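Local atomic coordinates of glutamine synthetase (Helicobacter pylori, PDB entry 5ZLI), a protein that belongs to the glutamine synthetase family, with a beta-grasp domain and a larger catalytic domain in each chain of a twelve-subunit assembly. Residues G309-H314 and F368-S373; G317-T322 and Q421-L426; I419-M422 and R427-L430. One frame throughout, in Å; residues are numbered along the deposited sequence.

Interaction 1. Residues G309-H314 and F368-S373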
loop_
_atom_site.group_PDB
_atom_site.type_symbol
_atom_site.label_atom_id
_atom_site.label_comp_id
_atom_site.label_asym_id
_atom_site.label_seq_id
_atom_site.Cartn_x
_atom_site.Cartn_y
_atom_site.Cartn_z
ATOM N N GLY B 309 10.113 56.887 34.315
ATOM C CA GLY B 309 10.128 56.409 35.688
ATOM C C GLY B 309 8.780 55.867 36.120
ATOM O O GLY B 309 8.702 54.890 36.869
ATOM N N GLY B 310 7.695 56.491 35.651
ATOM C CA GLY B 310 6.377 55.995 36.006
ATOM C C GLY B 310 6.088 54.672 35.333
ATOM O O GLY B 310 5.617 53.731 35.977
ATOM N N VAL B 311 6.449 54.559 34.053
ATOM C CA VAL B 311 6.327 53.293 33.338
ATOM C C VAL B 311 7.200 52.225 33.990
ATOM O O VAL B 311 6.780 51.074 34.135
ATOM C CB VAL B 311 6.671 53.488 31.849
ATOM C CG1 VAL B 311 7.005 52.151 31.205
ATOM C CG2 VAL B 311 5.521 54.174 31.122
ATOM N N LEU B 312 8.425 52.584 34.396
ATOM C CA LEU B 312 9.307 51.611 35.047
ATOM C C LEU B 312 8.819 51.226 36.440
ATOM O O LEU B 312 9.035 50.087 36.867
ATOM C CB LEU B 312 10.751 52.135 35.117
ATOM C CG LEU B 312 11.507 52.047 33.784
ATOM C CD1 LEU B 312 12.891 52.691 33.851
ATOM C CD2 LEU B 312 11.585 50.578 33.281
ATOM N N ARG B 313 8.220 52.170 37.186
ATOM C CA ARG B 313 7.786 51.886 38.555
ATOM C C ARG B 313 6.674 50.867 38.564
ATOM O O ARG B 313 6.720 49.881 39.313
ATOM C CB ARG B 313 7.287 53.150 39.255
ATOM C CG ARG B 313 6.740 52.880 40.659
ATOM C CD ARG B 313 7.847 52.674 41.705
ATOM N NE ARG B 313 8.683 53.871 41.832
ATOM C CZ ARG B 313 8.348 54.954 42.526
ATOM N NH1 ARG B 313 7.196 55.006 43.182
ATOM N NH2 ARG B 313 9.169 55.987 42.563
ATOM N N HIS B 314 5.680 51.074 37.708
ATOM C CA HIS B 314 4.529 50.198 37.641
ATOM C C HIS B 314 4.773 49.028 36.698
ATOM O O HIS B 314 3.858 48.217 36.483
ATOM C CB HIS B 314 3.295 50.984 37.182
ATOM C CG HIS B 314 3.070 52.248 37.942
ATOM N ND1 HIS B 314 2.824 52.263 39.300
ATOM C CD2 HIS B 314 2.985 53.535 37.529
ATOM C CE1 HIS B 314 2.645 53.509 39.699
ATOM N NE2 HIS B 314 2.737 54.302 38.644
ATOM N N PHE B 368 9.369 50.851 24.056
ATOM C CA PHE B 368 9.228 49.804 25.074
ATOM C C PHE B 368 9.228 48.436 24.396
ATOM O O PHE B 368 8.337 48.129 23.592
ATOM C CB PHE B 368 7.958 50.006 25.898
ATOM C CG PHE B 368 7.847 51.383 26.483
ATOM C CD1 PHE B 368 8.579 51.753 27.595
ATOM C CD2 PHE B 368 7.041 52.337 25.882
ATOM C CE1 PHE B 368 8.468 53.044 28.104
ATOM C CE2 PHE B 368 6.932 53.599 26.401
ATOM C CZ PHE B 368 7.639 53.960 27.493
ATOM N N ARG B 369 10.223 47.622 24.726
ATOM C CA ARG B 369 10.443 46.365 24.035
ATOM C C ARG B 369 9.772 45.179 24.714
ATOM O O ARG B 369 9.789 44.083 24.148
ATOM C CB ARG B 369 11.940 46.088 23.890
ATOM C CG ARG B 369 12.697 47.142 23.137
ATOM C CD ARG B 369 14.172 46.805 23.093
ATOM N NE ARG B 369 14.449 45.491 22.501
ATOM C CZ ARG B 369 14.399 45.229 21.192
ATOM N NH1 ARG B 369 14.074 46.175 20.319
ATOM N NH2 ARG B 369 14.673 44.013 20.747
ATOM N N PHE B 370 9.251 45.339 25.926
ATOM C CA PHE B 370 8.661 44.205 26.622
ATOM C C PHE B 370 7.248 43.824 26.175
ATOM O O PHE B 370 6.886 42.653 26.330
ATOM C CB PHE B 370 8.691 44.430 28.136
ATOM C CG PHE B 370 8.098 45.744 28.579
ATOM C CD1 PHE B 370 8.893 46.875 28.683
ATOM C CD2 PHE B 370 6.763 45.849 28.919
ATOM C CE1 PHE B 370 8.373 48.079 29.084
ATOM C CE2 PHE B 370 6.228 47.077 29.321
ATOM C CZ PHE B 370 7.042 48.184 29.400
ATOM N N PRO B 371 6.420 44.710 25.613
ATOM C CA PRO B 371 5.075 44.265 25.200
ATOM C C PRO B 371 5.088 43.349 23.978
ATOM O O PRO B 371 6.028 43.328 23.181
ATOM C CB PRO B 371 4.323 45.568 24.914
ATOM C CG PRO B 371 5.312 46.609 24.894
ATOM C CD PRO B 371 6.543 46.176 25.567
ATOM N N ASP B 372 4.007 42.565 23.855
ATOM C CA ASP B 372 3.776 41.654 22.730
ATOM C C ASP B 372 2.334 41.743 22.249
ATOM O O ASP B 372 1.482 42.410 22.845
ATOM C CB ASP B 372 4.103 40.197 23.083
ATOM C CG ASP B 372 3.431 39.720 24.376
ATOM O OD1 ASP B 372 2.185 39.744 24.442
ATOM O OD2 ASP B 372 4.162 39.290 25.310
ATOM N N SER B 373 2.066 41.059 21.139
ATOM C CA SER B 373 0.764 41.198 20.489
ATOM C C SER B 373 -0.317 40.335 21.120
ATOM O O SER B 373 -1.494 40.494 20.777
ATOM C CB SER B 373 0.872 40.884 18.998
ATOM O OG SER B 373 1.899 41.658 18.380
#
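V311, on the last turn of helix 302-313, packs with one methyl against the aromatic rings of F368 and F370, and those three buried side chains make the whole contact. The touching branch is CG1: it approaches F368 CE1 to 3.5 Å and then CD1 to 4.0 Å, so the methyl comes obliquely at the CE1-CD1 side of the ring rim. V311 CG1 lies opposite the backbone N (chi1 161°), which points this branch at the F368 ring. F368 answers from the opposing direction, its CG placed opposite the carbonyl carbon (chi1 -53°). F370 is the more distant partner; its CZ stands 4.4 Å from V311 CG1, and the methyl meets that ring at its edge, near the ring plane. The two phenylalanines also approach each other, with F368 CD1 4.0 Å from F370 CE1, so the valine methyl meets two rings that touch.

Beyond this point the segments separate quickly. The closest alpha carbons, V311 CA and F368 CA, are 9.4 Å apart, which shows that side chains alone span the gap. L312 turns its end somewhat nearer but stays short of contact and packs on V353, a residue that F368 touches too. R313 is the solvent side: its exposed chain leaves the interface and lies on I396. R369, between the two phenylalanines, turns away to a salt bridge with E367; past F370 the chain runs off.

F368 ends strand 366-368, which pairs with strands 278-286 and 351-355 in the large mixed sheet. The geometry is that of a helix packed on a beta sheet through apolar side chains, here within the catalytic domain of glutamine synthetase.

Interaction 2. Residues G317-T322 and Q421-L426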
loop_
_atom_site.group_PDB
_atom_site.type_symbol
_atom_site.label_atom_id
_atom_site.label_comp_id
_atom_site.label_asym_id
_atom_site.label_seq_id
_atom_site.Cartn_x
_atom_site.Cartn_y
_atom_site.Cartn_z
ATOM N N GLY B 317 3.560 45.397 37.338
ATOM C CA GLY B 317 2.113 45.283 37.255
ATOM C C GLY B 317 1.562 45.577 35.877
ATOM O O GLY B 317 0.558 44.981 35.474
ATOM N N LEU B 318 2.201 46.503 35.146
ATOM C CA LEU B 318 1.824 46.788 33.763
ATOM C C LEU B 318 1.966 45.573 32.850
ATOM O O LEU B 318 1.259 45.472 31.836
ATOM C CB LEU B 318 2.648 47.959 33.229
ATOM C CG LEU B 318 2.177 48.636 31.923
ATOM C CD1 LEU B 318 0.811 49.142 32.080
ATOM C CD2 LEU B 318 3.068 49.816 31.531
ATOM N N ALA B 319 2.849 44.631 33.196
ATOM C CA ALA B 319 3.036 43.457 32.350
ATOM C C ALA B 319 1.734 42.703 32.143
ATOM O O ALA B 319 1.538 42.108 31.089
ATOM C CB ALA B 319 4.080 42.528 32.962
ATOM N N ALA B 320 0.820 42.761 33.118
ATOM C CA ALA B 320 -0.500 42.139 33.022
ATOM C C ALA B 320 -1.352 42.662 31.856
ATOM O O ALA B 320 -2.292 41.980 31.431
ATOM C CB ALA B 320 -1.237 42.311 34.347
ATOM N N PHE B 321 -1.095 43.862 31.348
ATOM C CA PHE B 321 -1.867 44.262 30.188
ATOM C C PHE B 321 -1.079 44.205 28.901
ATOM O O PHE B 321 -1.686 44.021 27.833
ATOM C CB PHE B 321 -2.414 45.674 30.357
ATOM C CG PHE B 321 -3.254 45.845 31.570
ATOM C CD1 PHE B 321 -4.576 45.462 31.558
ATOM C CD2 PHE B 321 -2.733 46.421 32.715
ATOM C CE1 PHE B 321 -5.374 45.627 32.680
ATOM C CE2 PHE B 321 -3.525 46.592 33.848
ATOM C CZ PHE B 321 -4.847 46.205 33.823
ATOM N N THR B 322 0.251 44.361 28.985
ATOM C CA THR B 322 1.121 44.344 27.815
ATOM C C THR B 322 1.638 42.960 27.485
ATOM O O THR B 322 2.046 42.723 26.339
ATOM C CB THR B 322 2.332 45.261 28.014
ATOM O OG1 THR B 322 2.980 44.933 29.243
ATOM C CG2 THR B 322 1.887 46.698 28.044
ATOM N N GLN B 421 13.819 43.214 37.793
ATOM C CA GLN B 421 13.621 42.413 36.598
ATOM C C GLN B 421 12.129 42.271 36.298
ATOM O O GLN B 421 11.272 42.551 37.135
ATOM C CB GLN B 421 14.277 41.035 36.789
ATOM C CG GLN B 421 13.559 40.193 37.884
ATOM C CD GLN B 421 14.204 38.834 38.221
ATOM O OE1 GLN B 421 15.101 38.349 37.531
ATOM N NE2 GLN B 421 13.740 38.232 39.308
ATOM N N MET B 422 11.825 41.832 35.076
ATOM C CA MET B 422 10.451 41.564 34.668
ATOM C C MET B 422 9.873 40.366 35.449
ATOM O O MET B 422 10.613 39.493 35.927
ATOM C CB MET B 422 10.409 41.288 33.165
ATOM C CG MET B 422 10.340 42.494 32.192
ATOM S SD MET B 422 8.680 43.137 31.852
ATOM C CE MET B 422 8.300 44.033 33.346
ATOM N N PRO B 423 8.561 40.336 35.663
ATOM C CA PRO B 423 7.954 39.154 36.286
ATOM C C PRO B 423 8.028 37.937 35.380
ATOM O O PRO B 423 7.997 38.029 34.148
ATOM C CB PRO B 423 6.505 39.578 36.536
ATOM C CG PRO B 423 6.290 40.746 35.664
ATOM C CD PRO B 423 7.587 41.413 35.437
ATOM N N HIS B 424 8.158 36.780 36.009
ATOM C CA HIS B 424 8.404 35.581 35.230
ATOM C C HIS B 424 7.141 34.901 34.745
ATOM O O HIS B 424 7.175 34.201 33.732
ATOM C CB HIS B 424 9.178 34.572 36.054
ATOM C CG HIS B 424 10.590 34.951 36.305
ATOM N ND1 HIS B 424 11.031 35.371 37.540
ATOM C CD2 HIS B 424 11.686 34.857 35.519
ATOM C CE1 HIS B 424 12.334 35.587 37.485
ATOM N NE2 HIS B 424 12.756 35.274 36.272
ATOM N N THR B 425 6.040 35.066 35.440
ATOM C CA THR B 425 4.803 34.460 35.019
ATOM C C THR B 425 3.724 35.526 35.009
ATOM O O THR B 425 3.842 36.559 35.678
ATOM C CB THR B 425 4.435 33.287 35.955
ATOM O OG1 THR B 425 4.461 33.724 37.322
ATOM C CG2 THR B 425 5.371 32.136 35.786
ATOM N N LEU B 426 2.658 35.237 34.257
ATOM C CA LEU B 426 1.466 36.076 34.279
ATOM C C LEU B 426 0.804 36.091 35.653
ATOM O O LEU B 426 0.164 37.088 36.028
ATOM C CB LEU B 426 0.476 35.585 33.233
ATOM C CG LEU B 426 -0.871 36.279 33.180
ATOM C CD1 LEU B 426 -0.685 37.751 32.965
ATOM C CD2 LEU B 426 -1.658 35.613 32.064
#
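A319 and P423 meet through apolar atoms, and every direct contact between helix 315-322 and the 421-426 segment is of this kind. A319 CB, directed at the loop, comes to 3.9 Å from P423 CG, a methyl against the corner of the proline ring. M422 adds its terminal methyl: CE is 4.5 Å from A319 CB, on a chain bent at all three torsions, the last of which (chi3 76°) sets the methyl. Further along, L426 reaches back with one branch, CD1, which lies 4.4 Å from A320 CA and so packs on helix backbone. The five residues are buried, yet together the segments hide only 140 Å², a modest interface resting on two alanines of the helix.

The hydrogen bonds lie within the helix or run from the loop to the helix that follows it. L318 O receives both F321 N, at 2.9 Å, and T322 N, at 3.2 Å, while A320 N bonds to G317 O. A320 N and F321 N thus lack the regular bond to the residue four before and bond three residues back instead, which marks a kink. On the other segment T425 is the N-cap of helix 426-434, its OG1 making a weak hydrogen bond to R428 N.

In the surroundings, helix 426-434 also supplies S429 against A319 and L430 against A320. Helix 377-393 packs on L318 and T322, helix 326-331 brings Y329 to both A319 and L426, and the backbone of M422 bonds with S340, just before strand 341-346.

Interaction 3. Residues I419-M422 and R427-L430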
loop_
_atom_site.group_PDB
_atom_site.type_symbol
_atom_site.label_atom_id
_atom_site.label_comp_id
_atom_site.label_asym_id
_atom_site.label_seq_id
_atom_site.Cartn_x
_atom_site.Cartn_y
_atom_site.Cartn_z
ATOM N N ILE B 419 18.309 44.856 41.132
ATOM C CA ILE B 419 18.069 45.267 39.754
ATOM C C ILE B 419 16.705 44.712 39.375
ATOM O O ILE B 419 16.542 43.492 39.289
ATOM C CB ILE B 419 19.167 44.753 38.814
ATOM C CG1 ILE B 419 20.546 45.297 39.242
ATOM C CG2 ILE B 419 18.843 45.133 37.405
ATOM C CD1 ILE B 419 21.683 45.091 38.231
ATOM N N LYS B 420 15.723 45.594 39.171
ATOM C CA LYS B 420 14.321 45.170 39.113
ATOM C C LYS B 420 14.014 44.523 37.768
ATOM O O LYS B 420 13.939 45.199 36.736
ATOM C CB LYS B 420 13.370 46.335 39.394
ATOM C CG LYS B 420 13.124 46.555 40.890
ATOM C CD LYS B 420 12.577 45.268 41.583
ATOM C CE LYS B 420 13.491 44.690 42.674
ATOM N NZ LYS B 420 13.493 43.189 42.712
ATOM N N GLN B 421 13.819 43.214 37.793
ATOM C CA GLN B 421 13.621 42.413 36.598
ATOM C C GLN B 421 12.129 42.271 36.298
ATOM O O GLN B 421 11.272 42.551 37.135
ATOM C CB GLN B 421 14.277 41.035 36.789
ATOM C CG GLN B 421 13.559 40.193 37.884
ATOM C CD GLN B 421 14.204 38.834 38.221
ATOM O OE1 GLN B 421 15.101 38.349 37.531
ATOM N NE2 GLN B 421 13.740 38.232 39.308
ATOM N N MET B 422 11.825 41.832 35.076
ATOM C CA MET B 422 10.451 41.564 34.668
ATOM C C MET B 422 9.873 40.366 35.449
ATOM O O MET B 422 10.613 39.493 35.927
ATOM C CB MET B 422 10.409 41.288 33.165
ATOM C CG MET B 422 10.340 42.494 32.192
ATOM S SD MET B 422 8.680 43.137 31.852
ATOM C CE MET B 422 8.300 44.033 33.346
ATOM N N ARG B 427 0.919 34.995 36.409
ATOM C CA ARG B 427 0.325 34.967 37.738
ATOM C C ARG B 427 0.975 36.017 38.628
ATOM O O ARG B 427 0.281 36.769 39.326
ATOM C CB ARG B 427 0.473 33.582 38.364
ATOM C CG ARG B 427 0.231 33.569 39.876
ATOM C CD ARG B 427 0.326 32.178 40.406
ATOM N NE ARG B 427 -0.915 31.465 40.205
ATOM C CZ ARG B 427 -1.874 31.416 41.106
ATOM N NH1 ARG B 427 -1.709 32.045 42.256
ATOM N NH2 ARG B 427 -2.982 30.742 40.858
ATOM N N ARG B 428 2.316 36.104 38.609
ATOM C CA ARG B 428 2.946 37.116 39.437
ATOM C C ARG B 428 2.621 38.507 38.899
ATOM O O ARG B 428 2.354 39.411 39.693
ATOM C CB ARG B 428 4.455 36.852 39.557
ATOM C CG ARG B 428 5.002 37.077 40.991
ATOM C CD ARG B 428 6.439 36.604 41.164
ATOM N NE ARG B 428 7.362 37.166 40.169
ATOM C CZ ARG B 428 8.625 36.778 40.033
ATOM N NH1 ARG B 428 9.419 37.326 39.120
ATOM N NH2 ARG B 428 9.082 35.821 40.824
ATOM N N SER B 429 2.539 38.664 37.565
ATOM C CA SER B 429 2.182 39.947 36.965
ATOM C C SER B 429 0.800 40.414 37.392
ATOM O O SER B 429 0.595 41.603 37.654
ATOM C CB SER B 429 2.214 39.832 35.454
ATOM O OG SER B 429 3.539 39.728 35.024
ATOM N N LEU B 430 -0.158 39.490 37.499
ATOM C CA LEU B 430 -1.483 39.907 37.932
ATOM C C LEU B 430 -1.460 40.268 39.404
ATOM O O LEU B 430 -2.034 41.289 39.806
ATOM C CB LEU B 430 -2.514 38.823 37.653
ATOM C CG LEU B 430 -2.758 38.655 36.154
ATOM C CD1 LEU B 430 -3.552 37.398 35.837
ATOM C CD2 LEU B 430 -3.480 39.876 35.627
#
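A loose polar approach between a loop and the helix it leads into joins Q421 and M422 to R428, in the first turn of helix 426-434. Only four residues separate the segments, so the contact is local, and it is small: 60 Å² of surface is hidden in all. The nearest alpha carbons, M422 CA and S429 CA, stand 8.7 Å apart, and the distance is bridged by the long arginine side chain.

R428 NH1 does the touching. It comes to 4.0 Å from M422 O, with the carbonyl oxygen at the edge of the guanidinium and near its plane. That separation is too long for a hydrogen bond. R428 bends at chi3 (53°), which turns the guanidinium back along the preceding loop. Q421 arrives from another side, its NE2 lying 4.4 Å from R428 NH1 and oblique to the guanidinium plane; an extended chi2 (-176°) carries the amide out to that point. The side chain of M422 takes a different course and packs on L342, leaving its backbone oxygen as its part in this contact. The loop itself is held by backbone bonds of K420 with L342 and of M422 with S340.

The stronger partner of R428 belongs to another chain: its NH2 forms a salt bridge with OE1 of E431 of a neighbouring subunit, while NH1 makes a weak hydrogen bond with H424 ND1 and has a like charge, R316 NH1, close by. As modelled, Q421 NE2 and R428 NH1 are both donors, so they do not bond to each other, and M422 O offers at most a longer-range attraction. The chemistry is consistent with a guanidinium held chiefly by E431 of the neighbouring subunit, with the 419-422 loop lying beside it.

How the interactions relate
From the N terminus, helix 302-313 and helix 315-322 come in succession and each contributes a first segment. Interaction 1 closes a loop of 53 residues when the chain returns at the end of strand 366-368; interaction 2 spans 98 and closes at 421-426, so the two cross. Interaction 3 opens at 419-422, of which Q421 and M422 also belong to interaction 2, and closes four residues later on helix 426-434. M422 also links all three: its SD packs 3.9 Å from F370 CB. P371 on T322 joins interactions 1 and 2 again. Together they tie the large sheet, two consecutive helices and a subunit-facing helix.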